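Side-chain contacts in hexameric cytochrome (Silicibacter pomeroyi, PDB 2OYY), which binds heme through a tyrosine ligand to the iron and assembles as an all-helical hexamer, its physiological role being unknown: residues Val22-Ile27 and Ala61-Thr66; Lys31-Pro34 and Val38-Thr41. All coordinates share one frame; numbering follows the deposited sequence.

Contact 1: Val22-Ile27 and Ala61-Thr66. With HEM (protoporphyrin IX containing Fe), chain J.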
ATOM      1  N   VAL A  22      -7.656  11.315   9.089  1.00  2.00           N
ATOM      2  CA  VAL A  22      -8.590  10.400   9.757  1.00  2.00           C
ATOM      3  C   VAL A  22      -9.976  10.656   9.179  1.00  2.03           C
ATOM      4  O   VAL A  22     -10.777   9.718   8.972  1.00  2.12           O
ATOM      5  CB  VAL A  22      -8.615  10.593  11.311  1.00  2.02           C
ATOM      6  CG1 VAL A  22      -9.600   9.618  11.968  1.00  2.00           C
ATOM      7  CG2 VAL A  22      -7.223  10.413  11.920  1.00  2.00           C
ATOM      8  N   LYS A  23     -10.256  11.927   8.901  1.00  2.00           N
ATOM      9  CA  LYS A  23     -11.562  12.296   8.360  1.00  2.00           C
ATOM     10  C   LYS A  23     -11.742  11.689   6.994  1.00  2.00           C
ATOM     11  O   LYS A  23     -12.736  11.022   6.747  1.00  2.00           O
ATOM     12  CB  LYS A  23     -11.749  13.814   8.286  1.00  2.00           C
ATOM     13  CG  LYS A  23     -13.071  14.237   7.664  1.00  2.21           C
ATOM     14  CD  LYS A  23     -13.278  15.725   7.798  1.00  4.32           C
ATOM     15  CE  LYS A  23     -14.536  16.188   7.068  1.00  5.07           C
ATOM     16  NZ  LYS A  23     -14.676  17.684   7.145  1.00  5.26           N
ATOM     17  N   LEU A  24     -10.771  11.914   6.113  1.00  2.00           N
ATOM     18  CA  LEU A  24     -10.828  11.385   4.757  1.00  2.00           C
ATOM     19  C   LEU A  24     -11.021   9.871   4.698  1.00  2.00           C
ATOM     20  O   LEU A  24     -11.629   9.349   3.758  1.00  2.00           O
ATOM     21  CB  LEU A  24      -9.589  11.799   3.972  1.00  2.00           C
ATOM     22  CG  LEU A  24      -9.586  13.245   3.469  1.00  2.00           C
ATOM     23  CD1 LEU A  24      -8.503  13.436   2.423  1.00  2.00           C
ATOM     24  CD2 LEU A  24     -10.941  13.657   2.895  1.00  2.00           C
ATOM     25  N   SER A  25     -10.510   9.182   5.711  1.00  2.00           N
ATOM     26  CA  SER A  25     -10.596   7.740   5.787  1.00  2.00           C
ATOM     27  C   SER A  25     -12.017   7.316   6.089  1.00  2.00           C
ATOM     28  O   SER A  25     -12.519   6.359   5.512  1.00  2.17           O
ATOM     29  CB  SER A  25      -9.667   7.208   6.882  1.00  2.00           C
ATOM     30  OG  SER A  25      -8.314   7.536   6.614  1.00  2.00           O
ATOM     31  N   ARG A  26     -12.667   8.036   6.996  1.00  2.00           N
ATOM     32  CA  ARG A  26     -14.008   7.680   7.436  1.00  2.00           C
ATOM     33  C   ARG A  26     -15.076   8.051   6.434  1.00  2.00           C
ATOM     34  O   ARG A  26     -16.133   7.412   6.389  1.00  2.00           O
ATOM     35  CB  ARG A  26     -14.317   8.347   8.762  1.00  2.00           C
ATOM     36  CG  ARG A  26     -13.343   7.977   9.853  1.00  2.00           C
ATOM     37  CD  ARG A  26     -13.786   8.572  11.163  1.00  2.17           C
ATOM     38  NE  ARG A  26     -15.169   8.215  11.401  1.00  2.30           N
ATOM     39  CZ  ARG A  26     -15.843   8.526  12.490  1.00  3.03           C
ATOM     40  NH1 ARG A  26     -15.245   9.208  13.458  1.00  2.82           N
ATOM     41  NH2 ARG A  26     -17.111   8.150  12.598  1.00  2.05           N
ATOM     42  N   ILE A  27     -14.816   9.086   5.639  1.00  2.00           N
ATOM     43  CA  ILE A  27     -15.818   9.533   4.697  1.00  2.00           C
ATOM     44  C   ILE A  27     -15.950   8.499   3.577  1.00  2.00           C
ATOM     45  O   ILE A  27     -17.052   8.259   3.086  1.00  2.00           O
ATOM     46  CB  ILE A  27     -15.624  11.029   4.185  1.00  2.00           C
ATOM     47  CG1 ILE A  27     -15.267  11.092   2.704  1.00  2.00           C
ATOM     48  CG2 ILE A  27     -14.608  11.815   5.005  1.00  2.00           C
ATOM     49  CD1 ILE A  27     -16.461  11.255   1.808  1.00  2.87           C
ATOM     50  N   ALA A  61      -2.599   6.602   7.031  1.00  2.00           N
ATOM     51  CA  ALA A  61      -1.206   6.781   6.610  1.00  2.00           C
ATOM     52  C   ALA A  61      -1.143   7.212   5.159  1.00  2.00           C
ATOM     53  O   ALA A  61      -0.474   8.208   4.823  1.00  2.00           O
ATOM     54  CB  ALA A  61      -0.397   5.507   6.824  1.00  2.00           C
ATOM     55  N   THR A  62      -1.851   6.483   4.300  1.00  2.00           N
ATOM     56  CA  THR A  62      -1.936   6.868   2.903  1.00  2.00           C
ATOM     57  C   THR A  62      -2.463   8.297   2.764  1.00  2.00           C
ATOM     58  O   THR A  62      -1.855   9.115   2.092  1.00  2.00           O
ATOM     59  CB  THR A  62      -2.774   5.888   2.087  1.00  2.00           C
ATOM     60  OG1 THR A  62      -2.200   4.590   2.220  1.00  2.00           O
ATOM     61  CG2 THR A  62      -2.745   6.257   0.632  1.00  2.00           C
ATOM     62  N   HIS A  63      -3.580   8.598   3.414  1.00  2.00           N
ATOM     63  CA  HIS A  63      -4.167   9.922   3.318  1.00  2.00           C
ATOM     64  C   HIS A  63      -3.234  11.009   3.858  1.00  2.00           C
ATOM     65  O   HIS A  63      -3.032  12.036   3.198  1.00  2.00           O
ATOM     66  CB  HIS A  63      -5.514   9.978   4.040  1.00  2.00           C
ATOM     67  CG  HIS A  63      -6.653   9.466   3.224  1.00  2.00           C
ATOM     68  ND1 HIS A  63      -7.045  10.060   2.045  1.00  2.00           N
ATOM     69  CD2 HIS A  63      -7.491   8.423   3.419  1.00  2.00           C
ATOM     70  CE1 HIS A  63      -8.082   9.414   1.551  1.00  2.00           C
ATOM     71  NE2 HIS A  63      -8.372   8.416   2.365  1.00  2.00           N
ATOM     72  N   PHE A  64      -2.655  10.778   5.036  1.00  2.00           N
ATOM     73  CA  PHE A  64      -1.723  11.748   5.578  1.00  2.00           C
ATOM     74  C   PHE A  64      -0.575  12.056   4.622  1.00  2.00           C
ATOM     75  O   PHE A  64      -0.019  13.146   4.641  1.00  2.00           O
ATOM     76  CB  PHE A  64      -1.188  11.324   6.935  1.00  2.00           C
ATOM     77  CG  PHE A  64      -0.448  12.399   7.635  1.00  2.00           C
ATOM     78  CD1 PHE A  64      -1.096  13.566   8.020  1.00  2.00           C
ATOM     79  CD2 PHE A  64       0.895  12.267   7.892  1.00  2.00           C
ATOM     80  CE1 PHE A  64      -0.405  14.588   8.675  1.00  2.00           C
ATOM     81  CE2 PHE A  64       1.602  13.293   8.545  1.00  2.00           C
ATOM     82  CZ  PHE A  64       0.945  14.447   8.935  1.00  2.00           C
ATOM     83  N   GLN A  65      -0.242  11.106   3.772  1.00  2.00           N
ATOM     84  CA  GLN A  65       0.816  11.298   2.792  1.00  2.00           C
ATOM     85  C   GLN A  65       0.358  12.305   1.749  1.00  2.02           C
ATOM     86  O   GLN A  65       1.130  13.182   1.334  1.00  2.00           O
ATOM     87  CB  GLN A  65       1.170   9.957   2.158  1.00  2.00           C
ATOM     88  CG  GLN A  65       2.463   9.880   1.366  1.00  2.01           C
ATOM     89  CD  GLN A  65       2.872   8.425   1.180  1.00  3.17           C
ATOM     90  OE1 GLN A  65       3.575   7.867   2.034  1.00  4.60           O
ATOM     91  NE2 GLN A  65       2.388   7.785   0.099  1.00  2.00           N
ATOM     92  N   THR A  66      -0.917  12.195   1.366  1.00  2.40           N
ATOM     93  CA  THR A  66      -1.522  13.077   0.373  1.00  2.73           C
ATOM     94  C   THR A  66      -1.697  14.493   0.895  1.00  2.96           C
ATOM     95  O   THR A  66      -1.439  15.451   0.170  1.00  3.60           O
ATOM     96  CB  THR A  66      -2.900  12.538  -0.093  1.00  3.03           C
ATOM     97  OG1 THR A  66      -2.791  11.139  -0.391  1.00  3.52           O
ATOM     98  CG2 THR A  66      -3.418  13.312  -1.327  1.00  2.00           C
TER
HETATM   99  CHA HEM J 201     -15.470   6.281  15.452  1.00  2.00           C
HETATM  100  CHB HEM J 201     -11.555   6.409  12.688  1.00  2.00           C
HETATM  101  CHC HEM J 201     -13.443   3.001   9.842  1.00  2.00           C
HETATM  102  CHD HEM J 201     -17.607   3.229  12.304  1.00  2.00           C
HETATM  103  C1A HEM J 201     -14.235   6.609  14.972  1.00  2.00           C
HETATM  104  C2A HEM J 201     -13.323   7.567  15.570  1.00  2.00           C
HETATM  105  C3A HEM J 201     -12.228   7.604  14.802  1.00  2.00           C
HETATM  106  C4A HEM J 201     -12.433   6.673  13.703  1.00  2.00           C
HETATM  107  CMA HEM J 201     -10.962   8.466  15.016  1.00  2.00           C
HETATM  108  CAA HEM J 201     -13.598   8.369  16.867  1.00  2.00           C
HETATM  109  CBA HEM J 201     -13.413   7.465  18.097  1.00  2.81           C
HETATM  110  CGA HEM J 201     -13.695   8.224  19.378  1.00  4.36           C
HETATM  111  O1A HEM J 201     -13.261   9.395  19.523  1.00  5.19           O
HETATM  112  O2A HEM J 201     -14.369   7.660  20.268  1.00  4.54           O
HETATM  113  C1B HEM J 201     -11.736   5.507  11.667  1.00  2.00           C
HETATM  114  C2B HEM J 201     -10.807   5.294  10.586  1.00  2.00           C
HETATM  115  C3B HEM J 201     -11.321   4.344   9.790  1.00  2.00           C
HETATM  116  C4B HEM J 201     -12.594   3.945  10.352  1.00  2.00           C
HETATM  117  CMB HEM J 201      -9.468   6.053  10.418  1.00  2.00           C
HETATM  118  CAB HEM J 201     -10.685   3.768   8.503  1.00  2.00           C
HETATM  119  CBB HEM J 201     -11.247   3.992   7.311  1.00  2.00           C
HETATM  120  C1C HEM J 201     -14.726   2.756  10.281  1.00  2.00           C
HETATM  121  C2C HEM J 201     -15.620   1.771   9.726  1.00  2.00           C
HETATM  122  C3C HEM J 201     -16.776   1.830  10.397  1.00  2.00           C
HETATM  123  C4C HEM J 201     -16.645   2.863  11.402  1.00  2.00           C
HETATM  124  CMC HEM J 201     -15.246   0.837   8.557  1.00  2.00           C
HETATM  125  CAC HEM J 201     -18.029   0.960  10.197  1.00  2.00           C
HETATM  126  CBC HEM J 201     -18.760   1.047   9.100  1.00  2.00           C
HETATM  127  C1D HEM J 201     -17.414   4.077  13.371  1.00  2.00           C
HETATM  128  C2D HEM J 201     -18.440   4.441  14.321  1.00  2.00           C
HETATM  129  C3D HEM J 201     -17.772   5.386  15.277  1.00  2.00           C
HETATM  130  C4D HEM J 201     -16.409   5.501  14.833  1.00  2.00           C
HETATM  131  CMD HEM J 201     -19.911   4.002  14.381  1.00  2.00           C
HETATM  132  CAD HEM J 201     -18.438   6.051  16.497  1.00  4.69           C
HETATM  133  CBD HEM J 201     -18.153   5.074  17.637  1.00  9.48           C
HETATM  134  CGD HEM J 201     -18.729   5.533  18.943  1.00 12.52           C
HETATM  135  O1D HEM J 201     -19.988   5.532  19.032  1.00 14.38           O
HETATM  136  O2D HEM J 201     -17.930   5.874  19.867  1.00 13.11           O
HETATM  137  NA  HEM J 201     -13.657   6.079  13.840  1.00  2.00           N
HETATM  138  NB  HEM J 201     -12.818   4.666  11.496  1.00  2.00           N
HETATM  139  NC  HEM J 201     -15.382   3.410  11.311  1.00  2.00           N
HETATM  140  ND  HEM J 201     -16.223   4.720  13.706  1.00  2.00           N
HETATM  141 FE   HEM J 201     -14.394   4.596  12.700  1.00  2.00          FE
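Leu24 sets its CB over the face of the His63 imidazole, above the middle of the ring: it sits 3.6 Å from the ring centroid and only 10° off the ring normal, a CH-pi contact in which aliphatic hydrogens meet the pi face. One branch extends the cover, with Leu24 CD1 3.7 Å from His63 ND1, so the leucine shields the ND1 side of the ring as well as its centre. The histidine reaches this place because its CG is anti to the carbonyl carbon (chi1 -82°), which sends the ring across to the other helix. Ser25 approaches the ring obliquely at another atom, its OG 3.4 Å from His63 CD2. That hydroxyl is spoken for, since it hydrogen-bonds to Ala21 O one turn back in its own helix; a small serine that can return its polar atom to the backbone suits such a buried position. An adjoining face of the same helix meets heme J, and Ser25 stands at the border, its CB 3.6 Å from the heme vinyl carbon CBB. Arg26 lays its guanidinium over the macrocycle, NH1 3.2 Å from the heme's C1A, while the heme methyl CMA rests 3.5 Å from Val22 CG1. A flat cation on a flat porphyrin, with a branched aliphatic beside it, lines part of the pocket whose axial ligand is Tyr46. Helix 14-32 thus carries the heme on one face and helix 50-70 on a neighbouring one. Trp5 and Leu6 of the N-terminal loop touch Leu24, and Ala61 of the second subunit packs on His63.

Contact 2: Lys31-Pro34 and Val38-Thr41; sequences KTQP and VRDT. With HEM (protoporphyrin IX containing Fe), chain M.
Arg39 reaches back to the carbonyls of Gln33 and Pro34, just past the end of helix 14-32, bracing the helix-loop-helix corner between that helix and helix 36-46. One nitrogen, NH1, serves both backbone carbonyls: it donates to Gln33 O over 3.0 Å, at 153° at the hydrogen, landing on a lone pair in the carbonyl plane, and more weakly to Pro34 O over 2.7 Å. Gln33 has left helical geometry, so its carbonyl probably lacks the usual helical donor, a place that a long, flexible arginine can fill. The bend at chi3 (-50°) brings the guanidinium round to these oxygens. A leucine in place of Arg39 would probably leave both carbonyls without this donor and let the corner move more freely against helix 36-46. Arg39 also belongs to the heme pocket that holds Tyr46.

Gln33 is itself well provided for. Its OE1 accepts from Asp35 N, and its NE2 donates to Glu47 O of the second subunit, so a glutamine here ties the turn to its neighbour. Lys31 NZ likewise forms a salt bridge with Asp19 of that subunit, and Thr32 OG1 bonds back to Val29 O. On the far side, Thr32 CG2 packs 3.4 Å from the meso carbon CHB of heme M. Where the glutamine and Val38 cross, nearly at right angles, the valine methyl CG2 lies 3.3 Å from Gln33 CG.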
ATOM      1  N   LYS A  31     -19.620   6.848   2.785  1.00  2.00           N
ATOM      2  CA  LYS A  31     -20.198   6.875   1.444  1.00  2.00           C
ATOM      3  C   LYS A  31     -20.607   5.499   0.963  1.00  2.00           C
ATOM      4  O   LYS A  31     -21.645   5.325   0.340  1.00  2.00           O
ATOM      5  CB  LYS A  31     -19.273   7.557   0.444  1.00  2.00           C
ATOM      6  CG  LYS A  31     -19.295   9.047   0.592  1.00  2.00           C
ATOM      7  CD  LYS A  31     -18.718   9.791  -0.572  1.00  3.01           C
ATOM      8  CE  LYS A  31     -19.061  11.290  -0.434  1.00  3.63           C
ATOM      9  NZ  LYS A  31     -18.193  12.195  -1.261  1.00  4.56           N
ATOM     10  N   THR A  32     -19.803   4.510   1.292  1.00  2.00           N
ATOM     11  CA  THR A  32     -20.019   3.176   0.783  1.00  2.00           C
ATOM     12  C   THR A  32     -21.000   2.436   1.685  1.00  2.04           C
ATOM     13  O   THR A  32     -21.542   1.396   1.301  1.00  2.08           O
ATOM     14  CB  THR A  32     -18.705   2.434   0.710  1.00  2.00           C
ATOM     15  OG1 THR A  32     -18.224   2.280   2.039  1.00  3.85           O
ATOM     16  CG2 THR A  32     -17.668   3.244  -0.077  1.00  2.00           C
ATOM     17  N   GLN A  33     -21.232   2.979   2.879  1.00  2.14           N
ATOM     18  CA  GLN A  33     -22.201   2.410   3.806  1.00  2.26           C
ATOM     19  C   GLN A  33     -22.912   3.509   4.586  1.00  2.68           C
ATOM     20  O   GLN A  33     -22.607   3.734   5.757  1.00  3.09           O
ATOM     21  CB  GLN A  33     -21.517   1.416   4.755  1.00  2.26           C
ATOM     22  CG  GLN A  33     -22.446   0.724   5.751  1.00  2.00           C
ATOM     23  CD  GLN A  33     -23.689   0.144   5.097  1.00  2.00           C
ATOM     24  OE1 GLN A  33     -24.654   0.868   4.838  1.00  2.96           O
ATOM     25  NE2 GLN A  33     -23.682  -1.165   4.842  1.00  2.00           N
ATOM     26  N   PRO A  34     -23.854   4.215   3.938  1.00  2.78           N
ATOM     27  CA  PRO A  34     -24.491   5.353   4.580  1.00  3.02           C
ATOM     28  C   PRO A  34     -25.460   4.986   5.706  1.00  3.53           C
ATOM     29  O   PRO A  34     -25.820   5.853   6.508  1.00  3.70           O
ATOM     30  CB  PRO A  34     -25.222   6.036   3.417  1.00  3.07           C
ATOM     31  CG  PRO A  34     -25.529   4.944   2.486  1.00  2.73           C
ATOM     32  CD  PRO A  34     -24.347   4.024   2.560  1.00  2.86           C
ATOM     33  N   VAL A  38     -25.928   0.269  10.586  1.00  4.15           N
ATOM     34  CA  VAL A  38     -24.975  -0.811  10.417  1.00  3.98           C
ATOM     35  C   VAL A  38     -23.551  -0.333  10.690  1.00  3.96           C
ATOM     36  O   VAL A  38     -22.697  -1.137  11.064  1.00  4.40           O
ATOM     37  CB  VAL A  38     -25.055  -1.523   9.035  1.00  4.10           C
ATOM     38  CG1 VAL A  38     -26.452  -1.372   8.406  1.00  3.64           C
ATOM     39  CG2 VAL A  38     -23.974  -1.025   8.106  1.00  3.38           C
ATOM     40  N   ARG A  39     -23.296   0.963  10.522  1.00  3.57           N
ATOM     41  CA  ARG A  39     -21.979   1.521  10.828  1.00  3.39           C
ATOM     42  C   ARG A  39     -21.678   1.429  12.312  1.00  3.45           C
ATOM     43  O   ARG A  39     -20.526   1.287  12.698  1.00  4.07           O
ATOM     44  CB  ARG A  39     -21.843   2.963  10.338  1.00  2.83           C
ATOM     45  CG  ARG A  39     -21.757   3.078   8.831  1.00  2.83           C
ATOM     46  CD  ARG A  39     -21.023   4.349   8.360  1.00  2.00           C
ATOM     47  NE  ARG A  39     -21.532   5.546   9.016  1.00  2.00           N
ATOM     48  CZ  ARG A  39     -22.732   6.083   8.810  1.00  2.00           C
ATOM     49  NH1 ARG A  39     -23.584   5.542   7.949  1.00  2.80           N
ATOM     50  NH2 ARG A  39     -23.086   7.169   9.469  1.00  2.00           N
ATOM     51  N   ASP A  40     -22.716   1.499  13.136  1.00  3.84           N
ATOM     52  CA  ASP A  40     -22.584   1.316  14.585  1.00  4.47           C
ATOM     53  C   ASP A  40     -22.316  -0.134  14.959  1.00  4.32           C
ATOM     54  O   ASP A  40     -21.490  -0.417  15.825  1.00  4.59           O
ATOM     55  CB  ASP A  40     -23.851   1.777  15.304  1.00  4.89           C
ATOM     56  CG  ASP A  40     -23.886   3.269  15.513  1.00  6.25           C
ATOM     57  OD1 ASP A  40     -22.839   3.838  15.910  1.00  7.69           O
ATOM     58  OD2 ASP A  40     -24.963   3.870  15.278  1.00  7.69           O
ATOM     59  N   THR A  41     -23.026  -1.049  14.310  1.00  3.97           N
ATOM     60  CA  THR A  41     -22.855  -2.463  14.596  1.00  3.77           C
ATOM     61  C   THR A  41     -21.450  -2.943  14.229  1.00  3.22           C
ATOM     62  O   THR A  41     -20.911  -3.824  14.887  1.00  3.54           O
ATOM     63  CB  THR A  41     -23.946  -3.336  13.906  1.00  3.91           C
ATOM     64  OG1 THR A  41     -25.238  -2.974  14.410  1.00  3.85           O
ATOM     65  CG2 THR A  41     -23.712  -4.830  14.185  1.00  4.07           C
TER
HETATM   66  CHA HEM M 201     -22.411   0.523  -3.967  1.00  4.38           C
HETATM   67  CHB HEM M 201     -17.952   2.164  -3.268  1.00  4.66           C
HETATM   68  CHC HEM M 201     -16.130  -2.255  -4.127  1.00  2.70           C
HETATM   69  CHD HEM M 201     -20.568  -3.669  -5.535  1.00  4.94           C
HETATM   70  C1A HEM M 201     -21.369   1.370  -3.689  1.00  5.11           C
HETATM   71  C2A HEM M 201     -21.498   2.770  -3.332  1.00  5.82           C
HETATM   72  C3A HEM M 201     -20.247   3.238  -3.133  1.00  4.70           C
HETATM   73  C4A HEM M 201     -19.322   2.135  -3.353  1.00  3.59           C
HETATM   74  CMA HEM M 201     -19.846   4.686  -2.742  1.00  3.69           C
HETATM   75  CAA HEM M 201     -22.853   3.539  -3.214  1.00  6.25           C
HETATM   76  CBA HEM M 201     -23.546   3.176  -1.891  1.00  7.84           C
HETATM   77  CGA HEM M 201     -24.891   3.851  -1.630  1.00  9.91           C
HETATM   78  O1A HEM M 201     -25.202   4.919  -2.252  1.00 10.32           O
HETATM   79  O2A HEM M 201     -25.669   3.310  -0.777  1.00  9.34           O
HETATM   80  C1B HEM M 201     -17.071   1.112  -3.445  1.00  4.10           C
HETATM   81  C2B HEM M 201     -15.632   1.218  -3.354  1.00  3.77           C
HETATM   82  C3B HEM M 201     -15.104  -0.003  -3.586  1.00  3.53           C
HETATM   83  C4B HEM M 201     -16.211  -0.912  -3.840  1.00  2.72           C
HETATM   84  CMB HEM M 201     -14.899   2.541  -3.039  1.00  2.01           C
HETATM   85  CAB HEM M 201     -13.606  -0.396  -3.562  1.00  3.61           C
HETATM   86  CBB HEM M 201     -12.820  -0.361  -4.639  1.00  4.39           C
HETATM   87  C1C HEM M 201     -17.176  -3.028  -4.562  1.00  2.90           C
HETATM   88  C2C HEM M 201     -17.150  -4.453  -4.849  1.00  3.98           C
HETATM   89  C3C HEM M 201     -18.377  -4.828  -5.238  1.00  3.21           C
HETATM   90  C4C HEM M 201     -19.228  -3.660  -5.203  1.00  4.18           C
HETATM   91  CMC HEM M 201     -15.919  -5.369  -4.727  1.00  4.73           C
HETATM   92  CAC HEM M 201     -18.857  -6.233  -5.648  1.00  2.47           C
HETATM   93  CBC HEM M 201     -18.506  -6.805  -6.799  1.00  2.58           C
HETATM   94  C1D HEM M 201     -21.491  -2.688  -5.271  1.00  4.33           C
HETATM   95  C2D HEM M 201     -22.900  -2.723  -5.624  1.00  5.24           C
HETATM   96  C3D HEM M 201     -23.440  -1.402  -5.132  1.00  6.81           C
HETATM   97  C4D HEM M 201     -22.327  -0.714  -4.537  1.00  4.65           C
HETATM   98  CMD HEM M 201     -23.714  -3.823  -6.356  1.00  4.11           C
HETATM   99  CAD HEM M 201     -24.894  -0.894  -5.220  1.00 10.03           C
HETATM  100  CBD HEM M 201     -25.454  -1.317  -3.869  1.00 16.31           C
HETATM  101  CGD HEM M 201     -26.878  -0.905  -3.645  1.00 19.15           C
HETATM  102  O1D HEM M 201     -27.767  -1.398  -4.407  1.00 20.50           O
HETATM  103  O2D HEM M 201     -27.083  -0.099  -2.690  1.00 19.43           O
HETATM  104  NA  HEM M 201     -20.034   1.020  -3.687  1.00  3.89           N
HETATM  105  NB  HEM M 201     -17.386  -0.194  -3.745  1.00  3.63           N
HETATM  106  NC  HEM M 201     -18.465  -2.574  -4.780  1.00  3.60           N
HETATM  107  ND  HEM M 201     -21.191  -1.490  -4.637  1.00  4.51           N
HETATM  108 FE   HEM M 201     -19.194  -0.796  -3.997  1.00  3.83          FE

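Overall arrangement
Contact 1 is the core contact, close to the centre of the chain, and contact 2, about 18 Å away between centres, is partly buried and set at the corner where helix 14-32 gives way to helix 36-46. Both use helix 14-32, first along its middle and then at its end, and each also meets the second subunit. Their chemistry follows their place: the buried pair is held by aliphatic and aromatic packing, whereas at the turn a single arginine nitrogen bonds to two backbone carbonyls, one of them weakly. Contact 1 lines heme J; contact 2 meets heme M through 31-34, while its Arg39 and Asp40 also touch a heme.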